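Local coordinates for ribonuclease VapC (Klebsiella pneumoniae, PDB 7BY3), which probably acts as the toxin of a toxin-antitoxin pair, a magnesium-dependent ribonuclease of the PIN-domain family, at residues Phe8-Leu13 with Trp41-Val46; Asp15-Arg20 with Met59-Phe64; Tyr84-Pro89 with Ala113-Val118. One frame throughout, in Å; residues are numbered along the deposited sequence.

Contact 1 of 3, residues Phe8-Leu13 with Trp41-Val46; sequences FDTNIL and WMEVMV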
ATOM      1  N   PHE B   8     -14.938   0.166  -5.422  1.00 28.80           N
ATOM      2  CA  PHE B   8     -15.743   0.016  -4.215  1.00 29.85           C
ATOM      3  C   PHE B   8     -14.912   0.079  -2.939  1.00 29.97           C
ATOM      4  O   PHE B   8     -13.911  -0.621  -2.799  1.00 29.36           O
ATOM      5  CB  PHE B   8     -16.528  -1.296  -4.267  1.00 29.22           C
ATOM      6  CG  PHE B   8     -17.722  -1.245  -5.176  1.00 29.83           C
ATOM      7  CD1 PHE B   8     -17.610  -1.591  -6.511  1.00 29.66           C
ATOM      8  CD2 PHE B   8     -18.954  -0.838  -4.696  1.00 30.55           C
ATOM      9  CE1 PHE B   8     -18.706  -1.537  -7.349  1.00 30.82           C
ATOM     10  CE2 PHE B   8     -20.053  -0.782  -5.529  1.00 31.67           C
ATOM     11  CZ  PHE B   8     -19.929  -1.133  -6.856  1.00 31.66           C
ATOM     12  N   ASP B   9     -15.343   0.930  -2.013  1.00 32.05           N
ATOM     13  CA  ASP B   9     -14.674   1.099  -0.729  1.00 31.64           C
ATOM     14  C   ASP B   9     -14.932  -0.105   0.172  1.00 32.24           C
ATOM     15  O   ASP B   9     -15.873  -0.868  -0.048  1.00 31.77           O
ATOM     16  CB  ASP B   9     -15.138   2.391  -0.052  1.00 35.49           C
ATOM     17  CG  ASP B   9     -14.199   2.848   1.051  1.00 37.51           C
ATOM     18  OD1 ASP B   9     -13.145   2.206   1.245  1.00 38.18           O
ATOM     19  OD2 ASP B   9     -14.511   3.857   1.719  1.00 39.17           O
ATOM     20  N   THR B  10     -14.081  -0.267   1.179  1.00 32.85           N
ATOM     21  CA  THR B  10     -14.098  -1.436   2.055  1.00 34.82           C
ATOM     22  C   THR B  10     -15.450  -1.696   2.723  1.00 36.92           C
ATOM     23  O   THR B  10     -15.883  -2.844   2.825  1.00 37.06           O
ATOM     24  CB  THR B  10     -13.024  -1.304   3.158  1.00 34.68           C
ATOM     25  OG1 THR B  10     -11.764  -0.965   2.564  1.00 32.57           O
ATOM     26  CG2 THR B  10     -12.881  -2.606   3.930  1.00 33.86           C
ATOM     27  N   ASN B  11     -16.114  -0.634   3.167  1.00 39.24           N
ATOM     28  CA  ASN B  11     -17.357  -0.772   3.924  1.00 41.58           C
ATOM     29  C   ASN B  11     -18.483  -1.450   3.138  1.00 40.39           C
ATOM     30  O   ASN B  11     -19.369  -2.074   3.725  1.00 40.92           O
ATOM     31  CB  ASN B  11     -17.828   0.599   4.427  1.00 45.10           C
ATOM     32  CG  ASN B  11     -17.947   1.625   3.313  1.00 43.03           C
ATOM     33  OD1 ASN B  11     -17.034   2.418   3.083  1.00 43.07           O
ATOM     34  ND2 ASN B  11     -19.078   1.615   2.619  1.00 52.23           N
ATOM     35  N   ILE B  12     -18.446  -1.330   1.816  1.00 39.24           N
ATOM     36  CA  ILE B  12     -19.474  -1.929   0.973  1.00 36.58           C
ATOM     37  C   ILE B  12     -19.275  -3.434   0.850  1.00 35.66           C
ATOM     38  O   ILE B  12     -20.232  -4.203   0.951  1.00 36.04           O
ATOM     39  CB  ILE B  12     -19.488  -1.298  -0.424  1.00 34.52           C
ATOM     40  CG1 ILE B  12     -19.863   0.177  -0.318  1.00 35.19           C
ATOM     41  CG2 ILE B  12     -20.469  -2.022  -1.332  1.00 34.11           C
ATOM     42  CD1 ILE B  12     -19.969   0.859  -1.640  1.00 35.40           C
ATOM     43  N   LEU B  13     -18.031  -3.849   0.634  1.00 35.18           N
ATOM     44  CA  LEU B  13     -17.701  -5.269   0.568  1.00 35.29           C
ATOM     45  C   LEU B  13     -18.027  -5.961   1.888  1.00 35.94           C
ATOM     46  O   LEU B  13     -18.587  -7.057   1.900  1.00 34.87           O
ATOM     47  CB  LEU B  13     -16.225  -5.467   0.215  1.00 34.90           C
ATOM     48  CG  LEU B  13     -15.826  -5.298  -1.252  1.00 29.68           C
ATOM     49  CD1 LEU B  13     -14.352  -5.594  -1.427  1.00 37.01           C
ATOM     50  CD2 LEU B  13     -16.649  -6.207  -2.141  1.00 31.82           C
ATOM     51  N   TRP B  41      -8.638  -5.098  -0.053  1.00 27.34           N
ATOM     52  CA  TRP B  41      -8.428  -6.544  -0.068  1.00 28.34           C
ATOM     53  C   TRP B  41      -7.931  -7.039   1.289  1.00 30.22           C
ATOM     54  O   TRP B  41      -8.433  -8.028   1.814  1.00 32.42           O
ATOM     55  CB  TRP B  41      -7.435  -6.939  -1.169  1.00 29.14           C
ATOM     56  CG  TRP B  41      -7.348  -8.429  -1.411  1.00 30.22           C
ATOM     57  CD1 TRP B  41      -8.065  -9.152  -2.317  1.00 28.37           C
ATOM     58  CD2 TRP B  41      -6.496  -9.359  -0.732  1.00 32.03           C
ATOM     59  NE1 TRP B  41      -7.714 -10.479  -2.247  1.00 28.83           N
ATOM     60  CE2 TRP B  41      -6.754 -10.637  -1.284  1.00 31.24           C
ATOM     61  CE3 TRP B  41      -5.541  -9.250   0.283  1.00 32.44           C
ATOM     62  CZ2 TRP B  41      -6.092 -11.784  -0.851  1.00 33.51           C
ATOM     63  CZ3 TRP B  41      -4.884 -10.391   0.712  1.00 32.77           C
ATOM     64  CH2 TRP B  41      -5.164 -11.642   0.145  1.00 33.71           C
ATOM     65  N   MET B  42      -6.960  -6.332   1.859  1.00 29.66           N
ATOM     66  CA  MET B  42      -6.380  -6.711   3.145  1.00 28.89           C
ATOM     67  C   MET B  42      -7.371  -6.590   4.300  1.00 30.48           C
ATOM     68  O   MET B  42      -7.462  -7.484   5.141  1.00 31.99           O
ATOM     69  CB  MET B  42      -5.141  -5.861   3.440  1.00 29.19           C
ATOM     70  CG  MET B  42      -3.963  -6.142   2.526  1.00 29.37           C
ATOM     71  SD  MET B  42      -2.459  -5.301   3.047  1.00 30.24           S
ATOM     72  CE  MET B  42      -2.527  -3.830   2.033  1.00 26.50           C
ATOM     73  N   GLU B  43      -8.112  -5.486   4.341  1.00 31.94           N
ATOM     74  CA  GLU B  43      -9.061  -5.247   5.426  1.00 32.79           C
ATOM     75  C   GLU B  43     -10.255  -6.194   5.367  1.00 34.18           C
ATOM     76  O   GLU B  43     -10.863  -6.494   6.392  1.00 36.42           O
ATOM     77  CB  GLU B  43      -9.551  -3.796   5.414  1.00 34.07           C
ATOM     78  CG  GLU B  43      -8.488  -2.775   5.788  1.00 37.47           C
ATOM     79  CD  GLU B  43      -9.081  -1.468   6.288  1.00 49.66           C
ATOM     80  OE1 GLU B  43     -10.234  -1.483   6.768  1.00 50.66           O
ATOM     81  OE2 GLU B  43      -8.391  -0.429   6.209  1.00 47.11           O
ATOM     82  N   VAL B  44     -10.597  -6.659   4.170  1.00 32.62           N
ATOM     83  CA  VAL B  44     -11.659  -7.648   4.027  1.00 34.17           C
ATOM     84  C   VAL B  44     -11.152  -9.026   4.459  1.00 35.03           C
ATOM     85  O   VAL B  44     -11.868  -9.784   5.114  1.00 35.37           O
ATOM     86  CB  VAL B  44     -12.191  -7.709   2.578  1.00 33.22           C
ATOM     87  CG1 VAL B  44     -13.159  -8.868   2.410  1.00 34.44           C
ATOM     88  CG2 VAL B  44     -12.874  -6.400   2.214  1.00 32.05           C
ATOM     89  N   MET B  45      -9.905  -9.331   4.111  1.00 35.15           N
ATOM     90  CA  MET B  45      -9.302 -10.615   4.462  1.00 36.68           C
ATOM     91  C   MET B  45      -9.121 -10.765   5.973  1.00 38.33           C
ATOM     92  O   MET B  45      -9.091 -11.881   6.491  1.00 39.95           O
ATOM     93  CB  MET B  45      -7.957 -10.791   3.752  1.00 34.65           C
ATOM     94  CG  MET B  45      -8.073 -11.052   2.258  1.00 32.77           C
ATOM     95  SD  MET B  45      -9.146 -12.445   1.854  1.00 38.74           S
ATOM     96  CE  MET B  45      -8.250 -13.792   2.616  1.00 39.20           C
ATOM     97  N   VAL B  46      -8.994  -9.641   6.670  1.00 37.95           N
ATOM     98  CA  VAL B  46      -8.972  -9.650   8.129  1.00 40.30           C
ATOM     99  C   VAL B  46     -10.282 -10.237   8.646  1.00 41.58           C
ATOM    100  O   VAL B  46     -10.294 -11.038   9.582  1.00 45.50           O
ATOM    101  CB  VAL B  46      -8.763  -8.231   8.706  1.00 40.54           C
ATOM    102  CG1 VAL B  46      -9.254  -8.147  10.146  1.00 41.84           C
ATOM    103  CG2 VAL B  46      -7.302  -7.823   8.600  1.00 41.05           C
TER
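Thr-10 and Leu-13 reach from the first turn of helix 10-17 to Glu-43 and Val-44 of helix 38-50, a helix-to-helix contact of the PIN domain made beside the predicted magnesium site that follows strand 6-8. The backbones come nearest at Thr-10 and Val-44, whose CA atoms are 7.0 Å apart, close enough for short side chains to bridge the gap. Thr-10 turns its methyl to the partner helix: CG2 lies anti to the backbone N and touches Glu-43 CB at 3.8 Å, the two side chains crossing at about a right angle. The same torsion (chi1 -50°) sets OG1 beside the backbone N, and this hydroxyl hydrogen-bonds to Thr-40 OG1, so the two branches divide the work between packing and polar pairing. One turn on, Leu-13 and Val-44 also cross at about a right angle. A single methyl, Val-44 CG2, meets both Leu-13 CB and the branch tip Leu-13 CD1, the latter at 4.0 Å. Leu-61 of helix 54-61 packs against both residues.

Glu-43 is extended beyond CG, which carries its carboxylate past the methyl of Thr-10. Its OE2 forms a salt bridge with a basic side chain of the chain of another protein, whereas OE1 is buried with no polar partner in the model and has Thr-10 CG2 as a neighbour at 4.0 Å. Asp-9, a predicted magnesium ligand, stands at the N-cap position immediately before helix 10-17; its OD2 hydrogen-bonds to Thr-106 OG1. Its other oxygen, OD1, accepts the backbone N-H of Thr-10 at 2.6 Å, with an N-H...O angle of 142° and the donor 44° out of the carboxylate plane.

Contact 2 of 3, residues Asp15-Arg20 with Met59-Phe64; sequences DLFSGR and MALSTF
Phe-17, in the last turn of helix 10-17, points its ring toward helix 54-61 and meets Ala-60 and Leu-61 there. Its CG lies anti to the carbonyl carbon (chi1 -70°), which sends the ring across to the other helix with its far rim leading. Both partners sit at the ring edge, near its plane: Ala-60 CB is 4.0 Å from Phe-17 CE1, and Leu-61 CD2 is 4.1 Å from Phe-17 CE2, so CZ lies between the two methyls. Leu-61 starts out across the line of approach; with CD1 continuing its chain (chi2 -176°), the other branch, CD2, is the one that turns to the ring. The backbones stay well apart: the nearest CA atoms, those of Phe-17 and Ala-60, are 9.7 Å apart, and the phenylalanine side chain spans about half of that distance.

Gly-19, with positive phi, closes helix 10-17 in a Schellman motif, with the backbone bond from Arg-20 N to Asp-15 O measuring 2.9 Å. On the other side a type I turn runs from Leu-61 to Phe-64, and two hydroxyls hydrogen-bond to backbone carbonyls. Thr-63 OG1 reaches Ala-60 O at 2.7 Å in the carbonyl plane, while Ser-62 OG meets Met-59 O at 2.7 Å from above the plane of the Met-59 carbonyl (38° out of it).

Val-44 of helix 38-50 also packs on Phe-17, and the ring packs against the chain of another protein as well. With carbon alone meeting carbon between the two segments, their association is apolar and depends on shape, while the directional bonds lie within each segment.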
ATOM      1  N   ASP B  15     -20.253  -4.985   4.068  1.00 38.85           N
ATOM      2  CA  ASP B  15     -21.710  -5.035   4.104  1.00 38.51           C
ATOM      3  C   ASP B  15     -22.248  -6.235   3.342  1.00 36.91           C
ATOM      4  O   ASP B  15     -23.158  -6.919   3.806  1.00 38.61           O
ATOM      5  CB  ASP B  15     -22.307  -3.755   3.524  1.00 41.30           C
ATOM      6  CG  ASP B  15     -22.749  -2.780   4.591  1.00 45.06           C
ATOM      7  OD1 ASP B  15     -22.657  -3.119   5.788  1.00 48.81           O
ATOM      8  OD2 ASP B  15     -23.187  -1.671   4.231  1.00 43.79           O
ATOM      9  N   LEU B  16     -21.677  -6.483   2.168  1.00 36.12           N
ATOM     10  CA  LEU B  16     -22.106  -7.589   1.323  1.00 35.40           C
ATOM     11  C   LEU B  16     -21.889  -8.936   1.999  1.00 36.41           C
ATOM     12  O   LEU B  16     -22.816  -9.737   2.106  1.00 37.71           O
ATOM     13  CB  LEU B  16     -21.367  -7.566  -0.014  1.00 34.78           C
ATOM     14  CG  LEU B  16     -21.635  -8.798  -0.879  1.00 34.27           C
ATOM     15  CD1 LEU B  16     -22.996  -8.696  -1.553  1.00 34.64           C
ATOM     16  CD2 LEU B  16     -20.529  -8.994  -1.897  1.00 33.23           C
ATOM     17  N   PHE B  17     -20.662  -9.179   2.449  1.00 35.91           N
ATOM     18  CA  PHE B  17     -20.321 -10.444   3.090  1.00 36.63           C
ATOM     19  C   PHE B  17     -21.111 -10.643   4.378  1.00 38.84           C
ATOM     20  O   PHE B  17     -21.391 -11.773   4.774  1.00 40.17           O
ATOM     21  CB  PHE B  17     -18.821 -10.519   3.378  1.00 35.35           C
ATOM     22  CG  PHE B  17     -17.976 -10.657   2.147  1.00 34.87           C
ATOM     23  CD1 PHE B  17     -18.134 -11.742   1.302  1.00 34.13           C
ATOM     24  CD2 PHE B  17     -17.017  -9.706   1.837  1.00 34.49           C
ATOM     25  CE1 PHE B  17     -17.356 -11.872   0.167  1.00 33.33           C
ATOM     26  CE2 PHE B  17     -16.238  -9.830   0.704  1.00 32.35           C
ATOM     27  CZ  PHE B  17     -16.406 -10.915  -0.132  1.00 32.69           C
ATOM     28  N   SER B  18     -21.481  -9.538   5.016  1.00 39.71           N
ATOM     29  CA  SER B  18     -22.254  -9.593   6.249  1.00 42.24           C
ATOM     30  C   SER B  18     -23.740  -9.775   5.955  1.00 42.40           C
ATOM     31  O   SER B  18     -24.555  -9.888   6.868  1.00 57.84           O
ATOM     32  CB  SER B  18     -22.029  -8.330   7.082  1.00 46.32           C
ATOM     33  OG  SER B  18     -20.670  -8.216   7.468  1.00 52.15           O
ATOM     34  N   GLY B  19     -24.086  -9.807   4.671  1.00 39.19           N
ATOM     35  CA  GLY B  19     -25.438 -10.134   4.258  1.00 38.46           C
ATOM     36  C   GLY B  19     -26.409  -8.985   4.072  1.00 38.52           C
ATOM     37  O   GLY B  19     -27.617  -9.176   4.186  1.00 41.89           O
ATOM     38  N   ARG B  20     -25.895  -7.790   3.800  1.00 38.73           N
ATOM     39  CA  ARG B  20     -26.758  -6.647   3.518  1.00 38.54           C
ATOM     40  C   ARG B  20     -27.127  -6.572   2.038  1.00 37.31           C
ATOM     41  O   ARG B  20     -26.259  -6.420   1.180  1.00 37.42           O
ATOM     42  CB  ARG B  20     -26.084  -5.345   3.951  1.00 40.83           C
ATOM     43  CG  ARG B  20     -25.691  -5.307   5.415  1.00 44.41           C
ATOM     44  CD  ARG B  20     -26.093  -3.986   6.045  1.00 52.71           C
ATOM     45  NE  ARG B  20     -25.588  -3.848   7.407  1.00 65.39           N
ATOM     46  CZ  ARG B  20     -25.915  -2.854   8.227  1.00 62.99           C
ATOM     47  NH1 ARG B  20     -26.757  -1.909   7.829  1.00 65.15           N
ATOM     48  NH2 ARG B  20     -25.404  -2.809   9.450  1.00 64.45           N
ATOM     49  N   MET B  59     -11.982 -16.051  -3.064  1.00 39.77           N
ATOM     50  CA  MET B  59     -12.588 -16.405  -4.345  1.00 39.25           C
ATOM     51  C   MET B  59     -13.425 -15.262  -4.906  1.00 36.16           C
ATOM     52  O   MET B  59     -13.326 -14.931  -6.086  1.00 36.76           O
ATOM     53  CB  MET B  59     -13.455 -17.658  -4.204  1.00 43.53           C
ATOM     54  CG  MET B  59     -12.674 -18.963  -4.219  1.00 52.30           C
ATOM     55  SD  MET B  59     -13.727 -20.410  -3.991  1.00 71.03           S
ATOM     56  CE  MET B  59     -12.517 -21.726  -4.051  1.00 57.97           C
ATOM     57  N   ALA B  60     -14.250 -14.664  -4.054  1.00 35.97           N
ATOM     58  CA  ALA B  60     -15.129 -13.580  -4.476  1.00 33.25           C
ATOM     59  C   ALA B  60     -14.344 -12.314  -4.805  1.00 32.12           C
ATOM     60  O   ALA B  60     -14.665 -11.607  -5.760  1.00 32.36           O
ATOM     61  CB  ALA B  60     -16.163 -13.295  -3.401  1.00 33.05           C
ATOM     62  N   LEU B  61     -13.313 -12.034  -4.014  1.00 31.66           N
ATOM     63  CA  LEU B  61     -12.518 -10.824  -4.191  1.00 30.57           C
ATOM     64  C   LEU B  61     -11.693 -10.843  -5.473  1.00 31.44           C
ATOM     65  O   LEU B  61     -11.402  -9.792  -6.045  1.00 30.46           O
ATOM     66  CB  LEU B  61     -11.595 -10.614  -2.990  1.00 29.70           C
ATOM     67  CG  LEU B  61     -12.275 -10.220  -1.679  1.00 30.06           C
ATOM     68  CD1 LEU B  61     -11.244  -9.955  -0.595  1.00 30.05           C
ATOM     69  CD2 LEU B  61     -13.160  -9.005  -1.884  1.00 28.80           C
ATOM     70  N   SER B  62     -11.324 -12.037  -5.925  1.00 33.13           N
ATOM     71  CA  SER B  62     -10.476 -12.181  -7.105  1.00 32.57           C
ATOM     72  C   SER B  62     -11.222 -11.854  -8.397  1.00 32.39           C
ATOM     73  O   SER B  62     -10.620 -11.787  -9.470  1.00 33.47           O
ATOM     74  CB  SER B  62      -9.902 -13.597  -7.174  1.00 35.12           C
ATOM     75  OG  SER B  62     -10.933 -14.562  -7.297  1.00 38.97           O
ATOM     76  N   THR B  63     -12.531 -11.653  -8.289  1.00 33.49           N
ATOM     77  CA  THR B  63     -13.353 -11.269  -9.432  1.00 32.83           C
ATOM     78  C   THR B  63     -13.325  -9.755  -9.632  1.00 32.54           C
ATOM     79  O   THR B  63     -13.865  -9.234 -10.608  1.00 32.61           O
ATOM     80  CB  THR B  63     -14.809 -11.731  -9.262  1.00 33.90           C
ATOM     81  OG1 THR B  63     -15.441 -10.957  -8.235  1.00 37.13           O
ATOM     82  CG2 THR B  63     -14.859 -13.205  -8.886  1.00 35.04           C
ATOM     83  N   PHE B  64     -12.700  -9.059  -8.689  1.00 33.85           N
ATOM     84  CA  PHE B  64     -12.510  -7.617  -8.775  1.00 31.87           C
ATOM     85  C   PHE B  64     -11.161  -7.291  -9.389  1.00 31.33           C
ATOM     86  O   PHE B  64     -10.189  -8.015  -9.177  1.00 31.33           O
ATOM     87  CB  PHE B  64     -12.596  -6.971  -7.389  1.00 30.43           C
ATOM     88  CG  PHE B  64     -13.981  -6.912  -6.826  1.00 30.01           C
ATOM     89  CD1 PHE B  64     -14.519  -8.001  -6.163  1.00 31.13           C
ATOM     90  CD2 PHE B  64     -14.737  -5.759  -6.937  1.00 29.80           C
ATOM     91  CE1 PHE B  64     -15.792  -7.946  -5.635  1.00 31.41           C
ATOM     92  CE2 PHE B  64     -16.010  -5.698  -6.412  1.00 31.90           C
ATOM     93  CZ  PHE B  64     -16.538  -6.793  -5.759  1.00 33.78           C
TER

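Contact 3 of 3, residues Tyr84-Pro89 with Ala113-Val118; sequences YKLKLP and AGIPGV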
ATOM      1  N   TYR B  84      -8.183  17.508   1.052  1.00 39.85           N
ATOM      2  CA  TYR B  84      -9.455  17.142   1.671  1.00 39.73           C
ATOM      3  C   TYR B  84      -9.410  16.785   3.161  1.00 40.40           C
ATOM      4  O   TYR B  84     -10.431  16.390   3.726  1.00 40.27           O
ATOM      5  CB  TYR B  84     -10.081  16.002   0.875  1.00 38.18           C
ATOM      6  CG  TYR B  84     -10.457  16.452  -0.513  1.00 38.83           C
ATOM      7  CD1 TYR B  84     -11.362  17.488  -0.696  1.00 39.98           C
ATOM      8  CD2 TYR B  84      -9.890  15.870  -1.637  1.00 37.30           C
ATOM      9  CE1 TYR B  84     -11.705  17.922  -1.955  1.00 39.87           C
ATOM     10  CE2 TYR B  84     -10.230  16.297  -2.905  1.00 38.83           C
ATOM     11  CZ  TYR B  84     -11.139  17.324  -3.057  1.00 39.25           C
ATOM     12  OH  TYR B  84     -11.486  17.758  -4.315  1.00 38.90           O
ATOM     13  N   LYS B  85      -8.240  16.912   3.784  1.00 41.56           N
ATOM     14  CA  LYS B  85      -8.068  16.575   5.200  1.00 42.34           C
ATOM     15  C   LYS B  85      -8.510  15.144   5.467  1.00 40.92           C
ATOM     16  O   LYS B  85      -9.333  14.884   6.342  1.00 42.86           O
ATOM     17  CB  LYS B  85      -8.839  17.541   6.095  1.00 43.09           C
ATOM     18  CG  LYS B  85      -8.493  18.991   5.852  1.00 43.98           C
ATOM     19  CD  LYS B  85      -8.780  19.838   7.070  1.00 44.56           C
ATOM     20  CE  LYS B  85      -8.828  21.302   6.691  1.00 42.70           C
ATOM     21  NZ  LYS B  85      -7.977  22.129   7.581  1.00 46.72           N
ATOM     22  N   LEU B  86      -7.936  14.218   4.712  1.00 39.39           N
ATOM     23  CA  LEU B  86      -8.374  12.833   4.723  1.00 38.69           C
ATOM     24  C   LEU B  86      -7.441  11.964   5.538  1.00 39.10           C
ATOM     25  O   LEU B  86      -6.280  12.299   5.734  1.00 39.61           O
ATOM     26  CB  LEU B  86      -8.472  12.277   3.302  1.00 36.34           C
ATOM     27  CG  LEU B  86      -9.669  12.692   2.459  1.00 35.42           C
ATOM     28  CD1 LEU B  86      -9.397  12.321   1.021  1.00 32.38           C
ATOM     29  CD2 LEU B  86     -10.922  12.002   2.966  1.00 36.65           C
ATOM     30  N   LYS B  87      -7.987  10.889   6.086  1.00 41.34           N
ATOM     31  CA  LYS B  87      -7.171   9.833   6.660  1.00 44.32           C
ATOM     32  C   LYS B  87      -6.376   9.171   5.535  1.00 38.96           C
ATOM     33  O   LYS B  87      -6.881   9.068   4.422  1.00 37.62           O
ATOM     34  CB  LYS B  87      -8.055   8.823   7.373  1.00 46.67           C
ATOM     35  CG  LYS B  87      -8.962   9.439   8.409  1.00 50.81           C
ATOM     36  CD  LYS B  87      -9.660   8.394   9.284  1.00 49.72           C
ATOM     37  CE  LYS B  87     -10.843   8.932  10.059  1.00 53.61           C
ATOM     38  NZ  LYS B  87     -12.021   9.353   9.221  1.00 60.92           N
ATOM     39  N   LEU B  88      -5.140   8.750   5.808  1.00 39.84           N
ATOM     40  CA  LEU B  88      -4.254   8.220   4.754  1.00 37.22           C
ATOM     41  C   LEU B  88      -4.832   7.062   3.920  1.00 33.43           C
ATOM     42  O   LEU B  88      -4.717   7.083   2.695  1.00 32.24           O
ATOM     43  CB  LEU B  88      -2.904   7.776   5.341  1.00 35.74           C
ATOM     44  CG  LEU B  88      -1.909   7.206   4.313  1.00 33.42           C
ATOM     45  CD1 LEU B  88      -1.609   8.213   3.210  1.00 31.12           C
ATOM     46  CD2 LEU B  88      -0.608   6.710   4.944  1.00 33.97           C
ATOM     47  N   PRO B  89      -5.450   6.051   4.561  1.00 35.04           N
ATOM     48  CA  PRO B  89      -6.038   4.988   3.738  1.00 34.24           C
ATOM     49  C   PRO B  89      -7.213   5.486   2.908  1.00 31.05           C
ATOM     50  O   PRO B  89      -7.438   4.976   1.814  1.00 29.99           O
ATOM     51  CB  PRO B  89      -6.493   3.955   4.771  1.00 38.61           C
ATOM     52  CG  PRO B  89      -6.710   4.727   5.986  1.00 41.88           C
ATOM     53  CD  PRO B  89      -5.672   5.800   5.994  1.00 41.41           C
ATOM     54  N   ALA B 113     -17.934  13.877   1.383  1.00 38.90           N
ATOM     55  CA  ALA B 113     -18.893  14.797   0.771  1.00 38.49           C
ATOM     56  C   ALA B 113     -18.193  16.040   0.223  1.00 39.12           C
ATOM     57  O   ALA B 113     -17.325  16.612   0.875  1.00 37.94           O
ATOM     58  CB  ALA B 113     -19.969  15.190   1.768  1.00 40.03           C
ATOM     59  N   GLY B 114     -18.578  16.452  -0.980  1.00 39.09           N
ATOM     60  CA  GLY B 114     -17.959  17.597  -1.624  1.00 40.01           C
ATOM     61  C   GLY B 114     -16.797  17.193  -2.508  1.00 38.47           C
ATOM     62  O   GLY B 114     -16.218  18.020  -3.211  1.00 39.24           O
ATOM     63  N   ILE B 115     -16.455  15.909  -2.469  1.00 37.62           N
ATOM     64  CA  ILE B 115     -15.374  15.376  -3.289  1.00 37.94           C
ATOM     65  C   ILE B 115     -15.923  14.779  -4.579  1.00 37.88           C
ATOM     66  O   ILE B 115     -16.728  13.849  -4.542  1.00 37.42           O
ATOM     67  CB  ILE B 115     -14.567  14.305  -2.531  1.00 37.63           C
ATOM     68  CG1 ILE B 115     -13.970  14.897  -1.252  1.00 38.39           C
ATOM     69  CG2 ILE B 115     -13.475  13.732  -3.422  1.00 36.49           C
ATOM     70  CD1 ILE B 115     -13.173  13.910  -0.427  1.00 36.86           C
ATOM     71  N   PRO B 116     -15.488  15.319  -5.728  1.00 40.79           N
ATOM     72  CA  PRO B 116     -15.952  14.867  -7.043  1.00 36.96           C
ATOM     73  C   PRO B 116     -15.616  13.405  -7.314  1.00 35.84           C
ATOM     74  O   PRO B 116     -14.614  12.899  -6.814  1.00 36.62           O
ATOM     75  CB  PRO B 116     -15.203  15.785  -8.015  1.00 36.21           C
ATOM     76  CG  PRO B 116     -14.014  16.258  -7.253  1.00 38.22           C
ATOM     77  CD  PRO B 116     -14.482  16.389  -5.840  1.00 40.53           C
ATOM     78  N   GLY B 117     -16.458  12.737  -8.095  1.00 34.58           N
ATOM     79  CA  GLY B 117     -16.212  11.357  -8.474  1.00 35.07           C
ATOM     80  C   GLY B 117     -16.477  10.354  -7.369  1.00 34.08           C
ATOM     81  O   GLY B 117     -16.014   9.219  -7.435  1.00 34.26           O
ATOM     82  N   VAL B 118     -17.230  10.769  -6.356  1.00 34.17           N
ATOM     83  CA  VAL B 118     -17.583   9.886  -5.248  1.00 34.37           C
ATOM     84  C   VAL B 118     -19.102   9.750  -5.120  1.00 36.29           C
ATOM     85  O   VAL B 118     -19.821  10.745  -5.150  1.00 36.81           O
ATOM     86  CB  VAL B 118     -17.007  10.397  -3.911  1.00 33.41           C
ATOM     87  CG1 VAL B 118     -17.313   9.418  -2.792  1.00 33.64           C
ATOM     88  CG2 VAL B 118     -15.508  10.632  -4.026  1.00 32.73           C
TER
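Tyr-84 lays its ring over Ile-115, and most of the contact is made there. Ile-115 CG1 lies 3.8 Å from the ring centroid and only 14° off the ring normal, a CH-pi arrangement over one face. CD1 continues the same branch toward the root of the ring, 3.7 Å from Tyr-84 CG, because the isoleucine chain is extended (chi2 179°) beneath it. At the far end the hydroxyl oxygen, Tyr-84 OH, comes to 3.6 Å from Pro-116 CD, with the proline oblique to the ring. Leu-86 adds a looser apolar touch, its CD1 meeting Ile-115 CD1 at 4.3 Å.

In the PIN domain this joins the connection between helices 71-83 and 88-99 to the loop that leads from helix 109-112 into strand 118-119. Leu-86 and Ile-115 both pack on Leu-94 of helix 88-99, as does Val-118 farther along the chain. The side chain of Leu-86 also lies about 4 Å from that of Asp-90, a predicted magnesium ligand, which places this end of the contact beside the probable metal site.

Backbone geometry places the touching residues. Lys-85 takes positive phi just after the helix, turning the chain between Tyr-84 and Leu-86, while Gly-114, with a positive phi of 92°, turns it just before Ile-115. Gly-117 is hydrogen-bonded through its backbone to Leu-104 of the central strand 103-105. On the other segment, Lys-87 NZ forms a salt bridge with Asp-111 OD2.

From the N terminus, strand 6-8 runs into helix 10-17, which serves both of the first two contacts. Contact 1 closes the loop from 8-13 to 41-46; contact 2 opens at 15-20, inside that loop, and closes at 59-64, so the two cross. Their centres are 8 Å apart and they touch directly, for example Val-44 CG1 to Phe-17 CE2 at 3.6 Å, tying helices 10-17, 38-50 and 54-61 together. Contact 3 follows in series, closing the loop from 84-89 to 113-118 around helix 88-99 and strand 103-105. Its centre lies about 24 Å from that of contact 2, on the opposite side of the chain's centre.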